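Local coordinates for carbohydrate oxidase (Microdochium nivale, PDB 3RJA), which oxidises the C1 hydroxyl of mono-, oligo- and polysaccharides to the lactone with FAD as cofactor, reducing molecular oxygen to hydrogen peroxide, at residues Leu218-Lys223 and Gly255-Glu260; Ser225-Ile230 and Asn336-Tyr341; Ala232-Ala237 and Ser328-Ala333. All coordinates share one frame; numbering follows the deposited sequence. Where two conformers were deposited one is given.

Interaction 1: residues Leu218-Lys223 and Gly255-Glu260; sequences LNWKNK and GNPGIE. With NAG (2-acetamido-2-deoxy-beta-D-glucopyranose), chain C.
The indole of W220 meets P257 at its six-membered ring, where CE3 lies 3.8 Å from P257 CG; the two side chains meet at a slant. One face of the same indole is occupied by L218, whose CD1 stands 3.5 Å above the ring plane, displaced toward the perimeter. That methyl is shared: L218 CD1 also touches P257 CB at 3.8 Å, while CD2, the other branch, runs across the end of I259 at roughly a right angle. With CG anti to the carbonyl carbon (chi1 -67°), the leucine fork reaches both the proline and the isoleucine. Cutting this leucine back to alanine removes both methyls and is likely to leave a gap between W220, P257 and I259, with that indole face poorly covered.

The backbone supplies the direct polar link. L218 N donates to P257 O over 3.0 Å with an N-H...O angle of 163°, the donor tilted slightly from the carbonyl plane. Since I259 pairs with V216 by backbone hydrogen bonds, this bond keeps the antiparallel register of strands 211-217 and 258-264 for one more step, in the large sheet that also holds strand 245-251. N219 then adopts positive phi and psi, and the chain leaves the ladder. Waters fill in from there: one accepts from N219 N and donates to P257 O, which therefore takes two donors; another joins W220 O, 2.6 Å away, to G255 O. At the far end N222 carries an N-linked NAG, its ND2 bonded to the sugar C1 at 1.4 Å, while its OD1 caps S225 N at the start of helix 223-239.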
loop_
_atom_site.group_PDB
_atom_site.type_symbol
_atom_site.label_atom_id
_atom_site.label_comp_id
_atom_site.label_asym_id
_atom_site.label_seq_id
_atom_site.Cartn_x
_atom_site.Cartn_y
_atom_site.Cartn_z
ATOM N N LEU A 218 8.663 -24.002 4.872
ATOM C CA LEU A 218 7.508 -24.813 5.230
ATOM C C LEU A 218 7.613 -26.241 4.728
ATOM O O LEU A 218 7.125 -27.159 5.379
ATOM C CB LEU A 218 6.199 -24.176 4.746
ATOM C CG LEU A 218 5.893 -22.859 5.471
ATOM C CD1 LEU A 218 4.849 -22.031 4.710
ATOM C CD2 LEU A 218 5.442 -23.177 6.914
ATOM N N ASN A 219 8.254 -26.401 3.573
ATOM C CA ASN A 219 8.290 -27.658 2.827
ATOM C C ASN A 219 6.936 -28.337 2.566
ATOM O O ASN A 219 6.807 -29.536 2.778
ATOM C CB ASN A 219 9.304 -28.625 3.445
ATOM C CG ASN A 219 10.706 -28.073 3.400
ATOM O OD1 ASN A 219 11.172 -27.651 2.346
ATOM N ND2 ASN A 219 11.374 -28.038 4.537
ATOM N N TRP A 220 5.942 -27.564 2.101
ATOM C CA TRP A 220 4.668 -28.126 1.651
ATOM C C TRP A 220 4.837 -28.653 0.212
ATOM O O TRP A 220 4.800 -27.873 -0.751
ATOM C CB TRP A 220 3.536 -27.082 1.729
ATOM C CG TRP A 220 3.296 -26.514 3.100
ATOM C CD1 TRP A 220 3.670 -27.063 4.293
ATOM C CD2 TRP A 220 2.642 -25.279 3.416
ATOM N NE1 TRP A 220 3.287 -26.257 5.338
ATOM C CE2 TRP A 220 2.640 -25.158 4.830
ATOM C CE3 TRP A 220 2.033 -24.273 2.645
ATOM C CZ2 TRP A 220 2.057 -24.063 5.490
ATOM C CZ3 TRP A 220 1.458 -23.192 3.295
ATOM C CH2 TRP A 220 1.482 -23.088 4.710
ATOM N N LYS A 221 5.050 -29.960 0.081
ATOM C CA LYS A 221 5.350 -30.589 -1.209
ATOM C C LYS A 221 4.103 -31.022 -1.951
ATOM O O LYS A 221 4.189 -31.402 -3.111
ATOM C CB LYS A 221 6.270 -31.817 -1.027
ATOM C CG LYS A 221 7.599 -31.560 -0.282
ATOM C CD LYS A 221 8.328 -30.354 -0.866
ATOM C CE LYS A 221 9.753 -30.264 -0.365
ATOM N NZ LYS A 221 10.291 -28.910 -0.674
ATOM N N ASN A 222 2.942 -30.973 -1.298
ATOM C CA ASN A 222 1.703 -31.354 -1.972
ATOM C C ASN A 222 0.468 -30.657 -1.425
ATOM O O ASN A 222 0.530 -29.986 -0.389
ATOM C CB ASN A 222 1.514 -32.877 -1.950
ATOM C CG ASN A 222 1.459 -33.447 -0.535
ATOM O OD1 ASN A 222 0.798 -32.894 0.357
ATOM N ND2 ASN A 222 2.150 -34.570 -0.328
ATOM N N LYS A 223 -0.644 -30.823 -2.133
ATOM C CA LYS A 223 -1.903 -30.189 -1.780
ATOM C C LYS A 223 -2.281 -30.418 -0.325
ATOM O O LYS A 223 -2.679 -29.465 0.373
ATOM C CB LYS A 223 -3.037 -30.663 -2.706
ATOM C CG LYS A 223 -2.984 -30.057 -4.118
ATOM C CD LYS A 223 -3.972 -30.802 -5.007
ATOM C CE LYS A 223 -3.821 -30.498 -6.467
ATOM N NZ LYS A 223 -5.142 -30.586 -7.129
ATOM N N GLY A 255 6.639 -22.993 -5.455
ATOM C CA GLY A 255 6.509 -24.243 -4.714
ATOM C C GLY A 255 7.415 -24.354 -3.507
ATOM O O GLY A 255 7.579 -25.441 -2.967
ATOM N N ASN A 256 8.007 -23.238 -3.088
ATOM C CA ASN A 256 8.858 -23.203 -1.894
ATOM C C ASN A 256 8.311 -22.225 -0.842
ATOM O O ASN A 256 8.996 -21.269 -0.450
ATOM C CB ASN A 256 10.307 -22.842 -2.275
ATOM C CG ASN A 256 11.311 -23.097 -1.144
ATOM O OD1 ASN A 256 11.108 -23.960 -0.281
ATOM N ND2 ASN A 256 12.399 -22.338 -1.150
ATOM N N PRO A 257 7.073 -22.455 -0.357
ATOM C CA PRO A 257 6.546 -21.473 0.605
ATOM C C PRO A 257 7.343 -21.350 1.936
ATOM O O PRO A 257 7.962 -22.319 2.430
ATOM C CB PRO A 257 5.122 -21.978 0.888
ATOM C CG PRO A 257 5.175 -23.452 0.625
ATOM C CD PRO A 257 6.148 -23.597 -0.542
ATOM N N GLY A 258 7.323 -20.154 2.506
ATOM C CA GLY A 258 7.970 -19.935 3.783
ATOM C C GLY A 258 7.137 -18.980 4.614
ATOM O O GLY A 258 6.357 -18.204 4.072
ATOM N N ILE A 259 7.280 -19.062 5.930
ATOM C CA ILE A 259 6.842 -17.979 6.788
ATOM C C ILE A 259 7.989 -16.968 6.900
ATOM O O ILE A 259 9.132 -17.354 7.143
ATOM C CB ILE A 259 6.422 -18.503 8.182
ATOM C CG1 ILE A 259 5.062 -19.229 8.087
ATOM C CG2 ILE A 259 6.427 -17.384 9.206
ATOM C CD1 ILE A 259 4.653 -20.046 9.369
ATOM N N GLU A 260 7.691 -15.683 6.707
ATOM C CA GLU A 260 8.645 -14.644 7.120
ATOM C C GLU A 260 7.973 -13.704 8.093
ATOM O O GLU A 260 6.807 -13.346 7.929
ATOM C CB GLU A 260 9.129 -13.747 5.968
ATOM C CG GLU A 260 9.236 -14.336 4.613
ATOM C CD GLU A 260 9.547 -13.239 3.584
ATOM O OE1 GLU A 260 8.723 -13.019 2.681
ATOM O OE2 GLU A 260 10.589 -12.568 3.726
HETATM C C1 NAG C . 2.162 -35.239 0.945
HETATM C C2 NAG C . 1.839 -36.703 0.684
HETATM C C3 NAG C . 1.580 -37.371 2.016
HETATM C C4 NAG C . 2.797 -37.180 2.904
HETATM C C5 NAG C . 3.323 -35.737 2.910
HETATM C C6 NAG C . 4.732 -35.724 3.472
HETATM C C7 NAG C . -0.529 -37.089 0.224
HETATM C C8 NAG C . -1.591 -37.267 -0.823
HETATM N N2 NAG C . 0.710 -36.881 -0.214
HETATM O O3 NAG C . 1.331 -38.750 1.847
HETATM O O4 NAG C . 2.408 -37.578 4.199
HETATM O O5 NAG C . 3.395 -35.177 1.612
HETATM O O6 NAG C . 5.162 -37.062 3.552
HETATM O O7 NAG C . -0.816 -37.135 1.418
HETATM O O HOH W 1 12.916 -26.672 0.823
HETATM O O HOH W 2 8.995 -24.551 1.277
HETATM O O HOH W 3 5.382 -27.309 -3.189
#

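Interaction 2: residues Ser225-Ile230 and Asn336-Tyr341; sequences SALKGI and NFVDYY. With NAG (2-acetamido-2-deoxy-beta-D-glucopyranose), chain C.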
loop_
_atom_site.group_PDB
_atom_site.type_symbol
_atom_site.label_atom_id
_atom_site.label_comp_id
_atom_site.label_asym_id
_atom_site.label_seq_id
_atom_site.Cartn_x
_atom_site.Cartn_y
_atom_site.Cartn_z
ATOM N N SER A 225 -0.516 -31.256 2.481
ATOM C CA SER A 225 0.324 -30.509 3.417
ATOM C C SER A 225 0.008 -29.006 3.391
ATOM O O SER A 225 -0.091 -28.355 4.457
ATOM C CB SER A 225 1.810 -30.744 3.109
ATOM O OG SER A 225 2.135 -32.130 3.118
ATOM N N ALA A 226 -0.158 -28.450 2.183
ATOM C CA ALA A 226 -0.465 -27.023 2.039
ATOM C C ALA A 226 -1.824 -26.661 2.653
ATOM O O ALA A 226 -1.970 -25.608 3.284
ATOM C CB ALA A 226 -0.423 -26.615 0.567
ATOM N N LEU A 227 -2.805 -27.539 2.461
ATOM C CA LEU A 227 -4.156 -27.371 2.991
ATOM C C LEU A 227 -4.129 -27.373 4.528
ATOM O O LEU A 227 -4.720 -26.490 5.174
ATOM C CB LEU A 227 -4.999 -28.533 2.483
ATOM C CG LEU A 227 -6.443 -28.484 1.987
ATOM C CD1 LEU A 227 -6.771 -27.242 1.196
ATOM C CD2 LEU A 227 -6.715 -29.765 1.158
ATOM N N LYS A 228 -3.423 -28.351 5.108
ATOM C CA LYS A 228 -3.270 -28.437 6.562
ATOM C C LYS A 228 -2.438 -27.286 7.131
ATOM O O LYS A 228 -2.677 -26.860 8.248
ATOM C CB LYS A 228 -2.620 -29.763 6.982
ATOM C CG LYS A 228 -3.472 -31.025 6.808
ATOM C CD LYS A 228 -2.716 -32.245 7.400
ATOM C CE LYS A 228 -2.908 -33.566 6.612
ATOM N NZ LYS A 228 -4.336 -34.024 6.493
ATOM N N GLY A 229 -1.443 -26.811 6.380
ATOM C CA GLY A 229 -0.560 -25.767 6.879
ATOM C C GLY A 229 -1.268 -24.420 6.904
ATOM O O GLY A 229 -1.218 -23.708 7.895
ATOM N N ILE A 230 -1.949 -24.084 5.816
ATOM C CA ILE A 230 -2.713 -22.856 5.765
ATOM C C ILE A 230 -3.829 -22.844 6.816
ATOM O O ILE A 230 -4.075 -21.799 7.416
ATOM C CB ILE A 230 -3.286 -22.567 4.347
ATOM C CG1 ILE A 230 -2.137 -22.347 3.357
ATOM C CG2 ILE A 230 -4.271 -21.333 4.397
ATOM C CD1 ILE A 230 -2.524 -22.577 1.894
ATOM N N ASN A 336 -9.823 -24.600 -3.169
ATOM C CA ASN A 336 -9.712 -24.125 -4.550
ATOM C C ASN A 336 -8.374 -23.422 -4.717
ATOM O O ASN A 336 -7.719 -23.586 -5.731
ATOM C CB ASN A 336 -10.849 -23.146 -4.900
ATOM C CG ASN A 336 -12.216 -23.794 -4.857
ATOM O OD1 ASN A 336 -12.316 -25.020 -4.838
ATOM N ND2 ASN A 336 -13.281 -22.981 -4.836
ATOM N N PHE A 337 -7.971 -22.652 -3.711
ATOM C CA PHE A 337 -6.696 -21.932 -3.766
ATOM C C PHE A 337 -5.524 -22.900 -3.985
ATOM O O PHE A 337 -4.690 -22.696 -4.861
ATOM C CB PHE A 337 -6.480 -21.108 -2.484
ATOM C CG PHE A 337 -5.156 -20.387 -2.439
ATOM C CD1 PHE A 337 -4.015 -21.017 -1.944
ATOM C CD2 PHE A 337 -5.055 -19.084 -2.878
ATOM C CE1 PHE A 337 -2.781 -20.358 -1.886
ATOM C CE2 PHE A 337 -3.821 -18.416 -2.829
ATOM C CZ PHE A 337 -2.693 -19.055 -2.330
ATOM N N VAL A 338 -5.471 -23.947 -3.164
ATOM C CA VAL A 338 -4.410 -24.957 -3.215
ATOM C C VAL A 338 -4.448 -25.820 -4.500
ATOM O O VAL A 338 -3.384 -26.173 -5.024
ATOM C CB VAL A 338 -4.406 -25.804 -1.917
ATOM C CG1 VAL A 338 -3.455 -26.996 -2.021
ATOM C CG2 VAL A 338 -4.002 -24.897 -0.700
ATOM N N ASP A 339 -5.655 -26.139 -4.996
ATOM C CA ASP A 339 -5.811 -26.830 -6.295
ATOM C C ASP A 339 -5.089 -26.053 -7.419
ATOM O O ASP A 339 -4.256 -26.613 -8.146
ATOM C CB ASP A 339 -7.299 -27.029 -6.634
ATOM C CG ASP A 339 -7.920 -28.255 -5.925
ATOM O OD1 ASP A 339 -7.196 -29.117 -5.384
ATOM O OD2 ASP A 339 -9.154 -28.359 -5.919
ATOM N N TYR A 340 -5.389 -24.748 -7.510
ATOM C CA TYR A 340 -4.791 -23.856 -8.501
ATOM C C TYR A 340 -3.294 -23.700 -8.272
ATOM O O TYR A 340 -2.507 -23.747 -9.201
ATOM C CB TYR A 340 -5.482 -22.484 -8.393
ATOM C CG TYR A 340 -5.382 -21.611 -9.627
ATOM C CD1 TYR A 340 -4.307 -20.742 -9.813
ATOM C CD2 TYR A 340 -6.373 -21.654 -10.607
ATOM C CE1 TYR A 340 -4.226 -19.927 -10.961
ATOM C CE2 TYR A 340 -6.321 -20.842 -11.731
ATOM C CZ TYR A 340 -5.242 -19.980 -11.900
ATOM O OH TYR A 340 -5.186 -19.195 -13.027
ATOM N N TYR A 341 -2.906 -23.517 -7.013
ATOM C CA TYR A 341 -1.494 -23.416 -6.618
ATOM C C TYR A 341 -0.686 -24.530 -7.300
ATOM O O TYR A 341 0.327 -24.259 -7.978
ATOM C CB TYR A 341 -1.420 -23.594 -5.103
ATOM C CG TYR A 341 -0.141 -23.247 -4.397
ATOM C CD1 TYR A 341 1.052 -22.936 -5.091
ATOM C CD2 TYR A 341 -0.115 -23.232 -2.996
ATOM C CE1 TYR A 341 2.233 -22.619 -4.390
ATOM C CE2 TYR A 341 1.049 -22.931 -2.305
ATOM C CZ TYR A 341 2.215 -22.625 -2.990
ATOM O OH TYR A 341 3.328 -22.282 -2.248
HETATM C C1 NAG C . 2.162 -35.239 0.945
HETATM C C2 NAG C . 1.839 -36.703 0.684
HETATM C C3 NAG C . 1.580 -37.371 2.016
HETATM C C4 NAG C . 2.797 -37.180 2.904
HETATM C C5 NAG C . 3.323 -35.737 2.910
HETATM C C6 NAG C . 4.732 -35.724 3.472
HETATM C C7 NAG C . -0.529 -37.089 0.224
HETATM C C8 NAG C . -1.591 -37.267 -0.823
HETATM N N2 NAG C . 0.710 -36.881 -0.214
HETATM O O3 NAG C . 1.331 -38.750 1.847
HETATM O O4 NAG C . 2.408 -37.578 4.199
HETATM O O5 NAG C . 3.395 -35.177 1.612
HETATM O O6 NAG C . 5.162 -37.062 3.552
HETATM O O7 NAG C . -0.816 -37.135 1.418
#
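F337 O is gripped by two donors, the backbone N of Y341 at 2.9 Å and the indole NE1 of W409, while the F337 ring reaches I230. CE1 of that ring lies 4.4 Å from I230 CD1, a loose apolar approach. No hydrogen bond joins the two segments directly, so apolar side chains carry the contact, with V338 at its middle. Its CG1 is anti to the backbone N (chi1 171°) and rests 4.0 Å from A226 CB, whereas CG2 faces I230 CD1 at 3.8 Å and L227 CD1 at 4.1 Å. The I230 and V338 side chains lie alongside one another, pointing opposite ways; L227 arrives at a slant.

Together with K223, whose carbonyl oxygen packs on V338 CG1, the residues A226, L227 and I230 form the four-sided hole of a knobs-into-holes contact that V338 enters. The two helices here run at 139° between their N-to-C directions, with axes 9.9 Å apart, so they are broadly antiparallel. Helix 332-345 is layered against the large antiparallel sheet: Y341 and F337 each meet Y355 of strand 352-359 edge-to-face, and Y341 OH bonds to D251 of strand 245-251. Beside the apolar centre, K223 NZ forms a salt bridge with D339 OD1 and has a second acidic partner in D343.

Interaction 3: residues Ala232-Ala237 and Ser328-Ala333; sequences AVEDYA and SIKGDA. With ZN (zinc ion), chain F.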
loop_
_atom_site.group_PDB
_atom_site.type_symbol
_atom_site.label_atom_id
_atom_site.label_comp_id
_atom_site.label_asym_id
_atom_site.label_seq_id
_atom_site.Cartn_x
_atom_site.Cartn_y
_atom_site.Cartn_z
ATOM N N ALA A 232 -3.692 -24.370 9.703
ATOM C CA ALA A 232 -3.003 -24.202 10.988
ATOM C C ALA A 232 -2.569 -22.748 11.207
ATOM O O ALA A 232 -2.637 -22.220 12.314
ATOM C CB ALA A 232 -1.776 -25.164 11.080
ATOM N N VAL A 233 -2.134 -22.091 10.141
ATOM C CA VAL A 233 -1.692 -20.697 10.274
ATOM C C VAL A 233 -2.906 -19.811 10.555
ATOM O O VAL A 233 -2.818 -18.907 11.380
ATOM C CB VAL A 233 -0.899 -20.215 9.046
ATOM C CG1 VAL A 233 -0.512 -18.710 9.191
ATOM C CG2 VAL A 233 0.364 -21.105 8.830
ATOM N N GLU A 234 -4.056 -20.100 9.936
ATOM C CA GLU A 234 -5.218 -19.254 10.197
ATOM C C GLU A 234 -5.649 -19.368 11.653
ATOM O O GLU A 234 -6.021 -18.342 12.272
ATOM C CB GLU A 234 -6.402 -19.507 9.265
ATOM C CG GLU A 234 -7.606 -18.619 9.681
ATOM C CD GLU A 234 -8.731 -18.563 8.660
ATOM O OE1 GLU A 234 -8.418 -18.552 7.431
ATOM O OE2 GLU A 234 -9.938 -18.514 9.079
ATOM N N ASP A 235 -5.572 -20.590 12.203
ATOM C CA ASP A 235 -5.939 -20.828 13.606
ATOM C C ASP A 235 -5.079 -19.988 14.534
ATOM O O ASP A 235 -5.585 -19.315 15.450
ATOM C CB ASP A 235 -5.765 -22.319 14.013
ATOM C CG ASP A 235 -6.780 -23.240 13.353
ATOM O OD1 ASP A 235 -7.853 -22.764 12.937
ATOM O OD2 ASP A 235 -6.507 -24.459 13.266
ATOM N N TYR A 236 -3.770 -20.086 14.324
ATOM C CA TYR A 236 -2.807 -19.381 15.152
ATOM C C TYR A 236 -3.052 -17.870 15.007
ATOM O O TYR A 236 -3.085 -17.128 16.000
ATOM C CB TYR A 236 -1.381 -19.777 14.738
ATOM C CG TYR A 236 -0.298 -19.034 15.488
ATOM C CD1 TYR A 236 0.067 -19.401 16.802
ATOM C CD2 TYR A 236 0.399 -17.988 14.879
ATOM C CE1 TYR A 236 1.089 -18.713 17.491
ATOM C CE2 TYR A 236 1.431 -17.319 15.542
ATOM C CZ TYR A 236 1.771 -17.678 16.844
ATOM O OH TYR A 236 2.765 -16.971 17.497
ATOM N N ALA A 237 -3.263 -17.423 13.772
ATOM C CA ALA A 237 -3.526 -16.004 13.514
ATOM C C ALA A 237 -4.793 -15.555 14.266
ATOM O O ALA A 237 -4.781 -14.553 15.002
ATOM C CB ALA A 237 -3.664 -15.752 12.001
ATOM N N SER A 328 -11.958 -15.098 6.211
ATOM C CA SER A 328 -11.383 -16.417 6.470
ATOM C C SER A 328 -11.065 -17.067 5.167
ATOM O O SER A 328 -11.823 -16.914 4.198
ATOM C CB SER A 328 -12.393 -17.333 7.172
ATOM O OG SER A 328 -11.809 -18.627 7.371
ATOM N N ILE A 329 -10.009 -17.867 5.127
ATOM C CA ILE A 329 -9.781 -18.632 3.887
ATOM C C ILE A 329 -10.346 -20.078 3.982
ATOM O O ILE A 329 -10.339 -20.836 3.003
ATOM C CB ILE A 329 -8.278 -18.629 3.466
ATOM C CG1 ILE A 329 -8.146 -18.876 1.946
ATOM C CG2 ILE A 329 -7.487 -19.618 4.321
ATOM C CD1 ILE A 329 -6.716 -18.734 1.381
ATOM N N LYS A 330 -10.809 -20.459 5.167
ATOM C CA LYS A 330 -11.284 -21.846 5.408
ATOM C C LYS A 330 -12.394 -22.299 4.437
ATOM O O LYS A 330 -13.214 -21.499 3.972
ATOM C CB LYS A 330 -11.722 -22.040 6.873
ATOM C CG LYS A 330 -10.571 -21.937 7.861
ATOM C CD LYS A 330 -11.077 -22.001 9.300
ATOM C CE LYS A 330 -9.912 -21.928 10.272
ATOM N NZ LYS A 330 -10.360 -22.032 11.684
ATOM N N GLY A 331 -12.394 -23.583 4.120
ATOM C CA GLY A 331 -13.508 -24.188 3.389
ATOM C C GLY A 331 -13.133 -24.469 1.951
ATOM O O GLY A 331 -12.004 -24.867 1.639
ATOM N N ASP A 332 -14.078 -24.242 1.058
ATOM C CA ASP A 332 -13.791 -24.444 -0.345
ATOM C C ASP A 332 -12.779 -23.440 -0.895
ATOM O O ASP A 332 -12.076 -23.762 -1.852
ATOM C CB ASP A 332 -15.076 -24.451 -1.158
ATOM C CG ASP A 332 -15.832 -25.759 -1.020
ATOM O OD1 ASP A 332 -15.207 -26.776 -0.639
ATOM O OD2 ASP A 332 -17.048 -25.770 -1.282
ATOM N N ALA A 333 -12.691 -22.261 -0.273
ATOM C CA ALA A 333 -11.744 -21.213 -0.693
ATOM C C ALA A 333 -10.297 -21.715 -0.675
ATOM O O ALA A 333 -9.584 -21.641 -1.683
ATOM C CB ALA A 333 -11.898 -19.950 0.169
HETATM ZN ZN ZN F . -8.003 -25.600 12.597
#
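From CB, which is directed toward 328-333, the side chain of E234 runs out extended, CG being anti to the backbone N (chi1 177°), and its tip reaches the opposite backbone. CG lies 4.1 Å from K330 CE, and the lysine chain passes it at a slant. At the carboxylate, OE1 accepts from I329 N at 2.9 Å with an N-H...O angle of 165°, and OE2 receives the S328 hydroxyl at a short 2.5 Å; both oxygens use their syn lone pairs. W384 NE1 adds a donor to OE1, and R238 forms a salt bridge with OE2, which probably compensates this buried charge. S328 OG in turn accepts from K330 N at 3.0 Å, an ST turn linking S328 to K330.

One residue on, D235 OD1 takes the salt bridge from K330 NZ, 2.9 Å away and nearly in line with its C-O bond, while OD2 binds zinc at 2.0 Å, a site shared with E231. The contact thus ties helix 223-239 to the loop between strand 318-326 and helix 332-345, beside W384 of strand 384-392.

Along the chain the first segments follow one another, 218-223, 225-230 and 232-237; their partners come later, 255-260 for interaction 1, then 328-333 for interaction 3 and 336-341 for interaction 2. Helix 223-239 is the common element: interactions 2 and 3 lie along it with centres about 10 Å apart, joined where I230 CG2 packs on I329 CG2 at 3.6 Å. The centre of interaction 2 is likewise about 10 Å from that of interaction 1, which it meets through W220 against G229. Interactions 1 and 3, centres about 16 Å apart, do not touch. The helix is thereby tied at its glycosylated start to strands 211-217 and 258-264, and farther along to helix 332-345 and its leading loop.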